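Local coordinates for peptidase M16 inactive domain family protein (Pseudomonas fluorescens, PDB 3GWB) that is of unproven function but carries a peptidase M16 inactive domain and may have hydrolase activity, as in its family, at residues S18-L26 and A194-V202. Numbering follows the deposited sequence.
Sequences STAEGAKVL and AGNVVIALV
K24 and I199 make the shortest bond of this contact: the amide N of I199 donates to the carbonyl O of K24 at 2.6 Å, almost perfectly straight at 177°. The next two run on in parallel-strand fashion, from L26 N to I199 O (2.8 Å) and from L201 N to L26 O (2.9 Å). I199 O also takes the CA-H of V25, at 3.2 Å. Towards the turn the pairing slackens, and K24 N reaches V197 O only weakly, at 3.4 Å.

The face carrying V25 and I199 is well buried under helix 207-220, which covers it through A214 and S218, and I199 is the residue most enclosed by the partner segment. I199 holds CG1 beside its own backbone N (chi1 -62°), which carries CD1 back along the strand to within 3.8 Å of A23 CB. That same methyl also meets V197 CG1. On the other face L26 CD1 crosses V198 CG1 obliquely at 4.2 Å, while the lysine chain of K24 leads away from V198 towards N379.

The type I turn T19-G22 forms the end open to solvent around G22, yet it holds one tight touch, E21 CB on A194 CB at 3.3 Å. The carboxylate of E21 turns off to S218, whose hydroxyl also bonds T19 OG1. Strand 24-29, hairpin partner of 15-18, thus lies parallel to strand 197-203 within the mixed six-stranded sheet of an alpha+beta domain of the M16 family.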
ATOM      1  N   SER A  18      27.830   4.753 -21.079  1.00 13.33           N
ATOM      2  CA  SER A  18      26.832   3.993 -21.810  1.00 14.41           C
ATOM      3  C   SER A  18      27.338   2.577 -22.024  1.00 13.53           C
ATOM      4  O   SER A  18      28.546   2.339 -22.027  1.00 11.63           O
ATOM      5  CB  SER A  18      26.549   4.651 -23.163  1.00 17.22           C
ATOM      6  OG  SER A  18      25.941   5.920 -22.981  1.00 21.84           O
ATOM      7  N   THR A  19      26.420   1.632 -22.185  1.00  9.86           N
ATOM      8  CA  THR A  19      26.814   0.244 -22.430  1.00 11.90           C
ATOM      9  C   THR A  19      26.908   0.049 -23.943  1.00 13.10           C
ATOM     10  O   THR A  19      26.528   0.932 -24.718  1.00 12.33           O
ATOM     11  CB  THR A  19      25.769  -0.753 -21.896  1.00 11.00           C
ATOM     12  OG1 THR A  19      24.536  -0.567 -22.606  1.00 11.78           O
ATOM     13  CG2 THR A  19      25.545  -0.554 -20.396  1.00 12.46           C
ATOM     14  N   ALA A  20      27.396  -1.111 -24.365  1.00 14.67           N
ATOM     15  CA  ALA A  20      27.529  -1.404 -25.792  1.00 14.87           C
ATOM     16  C   ALA A  20      26.182  -1.417 -26.512  1.00 16.36           C
ATOM     17  O   ALA A  20      26.144  -1.326 -27.740  1.00 18.47           O
ATOM     18  CB  ALA A  20      28.241  -2.741 -25.989  1.00 15.21           C
ATOM     19  N   GLU A  21      25.081  -1.537 -25.759  1.00 15.68           N
ATOM     20  CA  GLU A  21      23.737  -1.546 -26.350  1.00 17.88           C
ATOM     21  C   GLU A  21      23.130  -0.156 -26.411  1.00 17.33           C
ATOM     22  O   GLU A  21      22.005   0.011 -26.877  1.00 18.62           O
ATOM     23  CB  GLU A  21      22.768  -2.424 -25.551  1.00 19.68           C
ATOM     24  CG  GLU A  21      22.965  -3.909 -25.676  1.00 22.14           C
ATOM     25  CD  GLU A  21      24.278  -4.349 -25.093  1.00 26.89           C
ATOM     26  OE1 GLU A  21      24.687  -3.765 -24.065  1.00 29.27           O
ATOM     27  OE2 GLU A  21      24.893  -5.280 -25.654  1.00 30.61           O
ATOM     28  N   GLY A  22      23.860   0.838 -25.923  1.00 17.74           N
ATOM     29  CA  GLY A  22      23.352   2.195 -25.943  1.00 17.47           C
ATOM     30  C   GLY A  22      22.557   2.581 -24.705  1.00 17.42           C
ATOM     31  O   GLY A  22      21.876   3.605 -24.699  1.00 18.30           O
ATOM     32  N   ALA A  23      22.627   1.769 -23.656  1.00 15.64           N
ATOM     33  CA  ALA A  23      21.905   2.090 -22.428  1.00 14.30           C
ATOM     34  C   ALA A  23      22.661   3.160 -21.631  1.00 15.46           C
ATOM     35  O   ALA A  23      23.886   3.111 -21.498  1.00 16.36           O
ATOM     36  CB  ALA A  23      21.716   0.828 -21.572  1.00  9.79           C
ATOM     37  N   LYS A  24      21.926   4.130 -21.100  1.00 14.01           N
ATOM     38  CA  LYS A  24      22.546   5.181 -20.308  1.00 13.75           C
ATOM     39  C   LYS A  24      22.715   4.675 -18.876  1.00 10.10           C
ATOM     40  O   LYS A  24      21.756   4.219 -18.263  1.00 10.47           O
ATOM     41  CB  LYS A  24      21.657   6.423 -20.299  1.00 16.22           C
ATOM     42  CG  LYS A  24      21.247   6.908 -21.673  1.00 21.33           C
ATOM     43  CD  LYS A  24      20.251   8.066 -21.578  1.00 24.70           C
ATOM     44  CE  LYS A  24      20.875   9.286 -20.914  1.00 27.47           C
ATOM     45  NZ  LYS A  24      22.046   9.771 -21.692  1.00 30.80           N
ATOM     46  N   VAL A  25      23.931   4.751 -18.353  1.00  7.97           N
ATOM     47  CA  VAL A  25      24.210   4.313 -16.987  1.00  8.77           C
ATOM     48  C   VAL A  25      24.615   5.482 -16.072  1.00  8.41           C
ATOM     49  O   VAL A  25      25.440   6.320 -16.447  1.00  7.68           O
ATOM     50  CB  VAL A  25      25.367   3.275 -16.953  1.00  9.92           C
ATOM     51  CG1 VAL A  25      25.560   2.760 -15.538  1.00  7.87           C
ATOM     52  CG2 VAL A  25      25.083   2.124 -17.903  1.00  9.05           C
ATOM     53  N   LEU A  26      24.021   5.547 -14.881  1.00  7.04           N
ATOM     54  CA  LEU A  26      24.384   6.577 -13.903  1.00  6.12           C
ATOM     55  C   LEU A  26      24.685   5.849 -12.600  1.00  8.39           C
ATOM     56  O   LEU A  26      23.927   4.965 -12.179  1.00  9.02           O
ATOM     57  CB  LEU A  26      23.258   7.588 -13.699  1.00  8.24           C
ATOM     58  CG  LEU A  26      23.066   8.579 -14.849  1.00  9.88           C
ATOM     59  CD1 LEU A  26      22.324   7.907 -16.008  1.00 11.95           C
ATOM     60  CD2 LEU A  26      22.289   9.778 -14.337  1.00 10.33           C
ATOM     61  N   ALA A 194      17.293  -2.592 -24.848  1.00 11.18           N
ATOM     62  CA  ALA A 194      18.399  -1.967 -24.135  1.00 11.68           C
ATOM     63  C   ALA A 194      18.622  -0.499 -24.500  1.00 12.46           C
ATOM     64  O   ALA A 194      18.954   0.318 -23.642  1.00 14.08           O
ATOM     65  CB  ALA A 194      19.669  -2.765 -24.373  1.00 10.17           C
ATOM     66  N   GLY A 195      18.448  -0.160 -25.772  1.00 13.50           N
ATOM     67  CA  GLY A 195      18.642   1.221 -26.179  1.00 12.38           C
ATOM     68  C   GLY A 195      17.570   2.155 -25.641  1.00 13.12           C
ATOM     69  O   GLY A 195      17.703   3.375 -25.732  1.00 14.86           O
ATOM     70  N   ASN A 196      16.515   1.582 -25.064  1.00  9.62           N
ATOM     71  CA  ASN A 196      15.390   2.357 -24.532  1.00 10.21           C
ATOM     72  C   ASN A 196      15.361   2.409 -23.003  1.00 10.70           C
ATOM     73  O   ASN A 196      14.347   2.780 -22.408  1.00 13.08           O
ATOM     74  CB  ASN A 196      14.076   1.740 -25.042  1.00  9.97           C
ATOM     75  CG  ASN A 196      12.900   2.689 -24.941  1.00 11.82           C
ATOM     76  OD1 ASN A 196      12.978   3.832 -25.385  1.00 12.78           O
ATOM     77  ND2 ASN A 196      11.791   2.210 -24.372  1.00  9.64           N
ATOM     78  N   VAL A 197      16.468   2.047 -22.366  1.00  8.91           N
ATOM     79  CA  VAL A 197      16.502   2.040 -20.908  1.00  8.73           C
ATOM     80  C   VAL A 197      17.596   2.888 -20.268  1.00  9.23           C
ATOM     81  O   VAL A 197      18.647   3.145 -20.864  1.00  9.27           O
ATOM     82  CB  VAL A 197      16.660   0.594 -20.376  1.00  8.60           C
ATOM     83  CG1 VAL A 197      18.108   0.133 -20.562  1.00  5.40           C
ATOM     84  CG2 VAL A 197      16.238   0.522 -18.893  1.00  6.03           C
ATOM     85  N   VAL A 198      17.326   3.327 -19.044  1.00  7.75           N
ATOM     86  CA  VAL A 198      18.285   4.086 -18.254  1.00  7.80           C
ATOM     87  C   VAL A 198      18.631   3.172 -17.086  1.00  7.72           C
ATOM     88  O   VAL A 198      17.736   2.659 -16.427  1.00  7.98           O
ATOM     89  CB  VAL A 198      17.681   5.383 -17.676  1.00  8.98           C
ATOM     90  CG1 VAL A 198      18.672   6.020 -16.695  1.00  7.82           C
ATOM     91  CG2 VAL A 198      17.364   6.356 -18.806  1.00  7.49           C
ATOM     92  N   ILE A 199      19.917   2.971 -16.834  1.00  8.03           N
ATOM     93  CA  ILE A 199      20.361   2.100 -15.748  1.00  9.25           C
ATOM     94  C   ILE A 199      20.963   2.940 -14.630  1.00  7.24           C
ATOM     95  O   ILE A 199      22.014   3.546 -14.808  1.00  9.52           O
ATOM     96  CB  ILE A 199      21.417   1.092 -16.258  1.00  8.58           C
ATOM     97  CG1 ILE A 199      20.795   0.196 -17.326  1.00  9.08           C
ATOM     98  CG2 ILE A 199      21.954   0.252 -15.112  1.00 10.32           C
ATOM     99  CD1 ILE A 199      21.817  -0.631 -18.076  1.00 10.96           C
ATOM    100  N   ALA A 200      20.292   2.977 -13.482  1.00  8.29           N
ATOM    101  CA  ALA A 200      20.761   3.757 -12.341  1.00  6.05           C
ATOM    102  C   ALA A 200      21.198   2.819 -11.226  1.00  7.74           C
ATOM    103  O   ALA A 200      20.487   1.880 -10.887  1.00  6.19           O
ATOM    104  CB  ALA A 200      19.644   4.682 -11.853  1.00  7.49           C
ATOM    105  N   LEU A 201      22.369   3.081 -10.659  1.00  5.80           N
ATOM    106  CA  LEU A 201      22.935   2.243  -9.601  1.00  9.55           C
ATOM    107  C   LEU A 201      23.481   3.064  -8.449  1.00  9.38           C
ATOM    108  O   LEU A 201      24.219   4.017  -8.663  1.00  8.70           O
ATOM    109  CB  LEU A 201      24.089   1.404 -10.162  1.00 10.24           C
ATOM    110  CG  LEU A 201      23.856   0.024 -10.768  1.00 14.66           C
ATOM    111  CD1 LEU A 201      25.139  -0.443 -11.461  1.00 16.15           C
ATOM    112  CD2 LEU A 201      23.450  -0.957  -9.658  1.00 16.27           C
ATOM    113  N   VAL A 202      23.138   2.679  -7.221  1.00  9.27           N
ATOM    114  CA  VAL A 202      23.635   3.377  -6.048  1.00  7.18           C
ATOM    115  C   VAL A 202      23.922   2.403  -4.910  1.00  9.86           C
ATOM    116  O   VAL A 202      23.058   1.599  -4.534  1.00  6.34           O
ATOM    117  CB  VAL A 202      22.624   4.416  -5.521  1.00 10.07           C
ATOM    118  CG1 VAL A 202      23.213   5.124  -4.327  1.00  7.90           C
ATOM    119  CG2 VAL A 202      22.260   5.420  -6.609  1.00  8.44           C
TER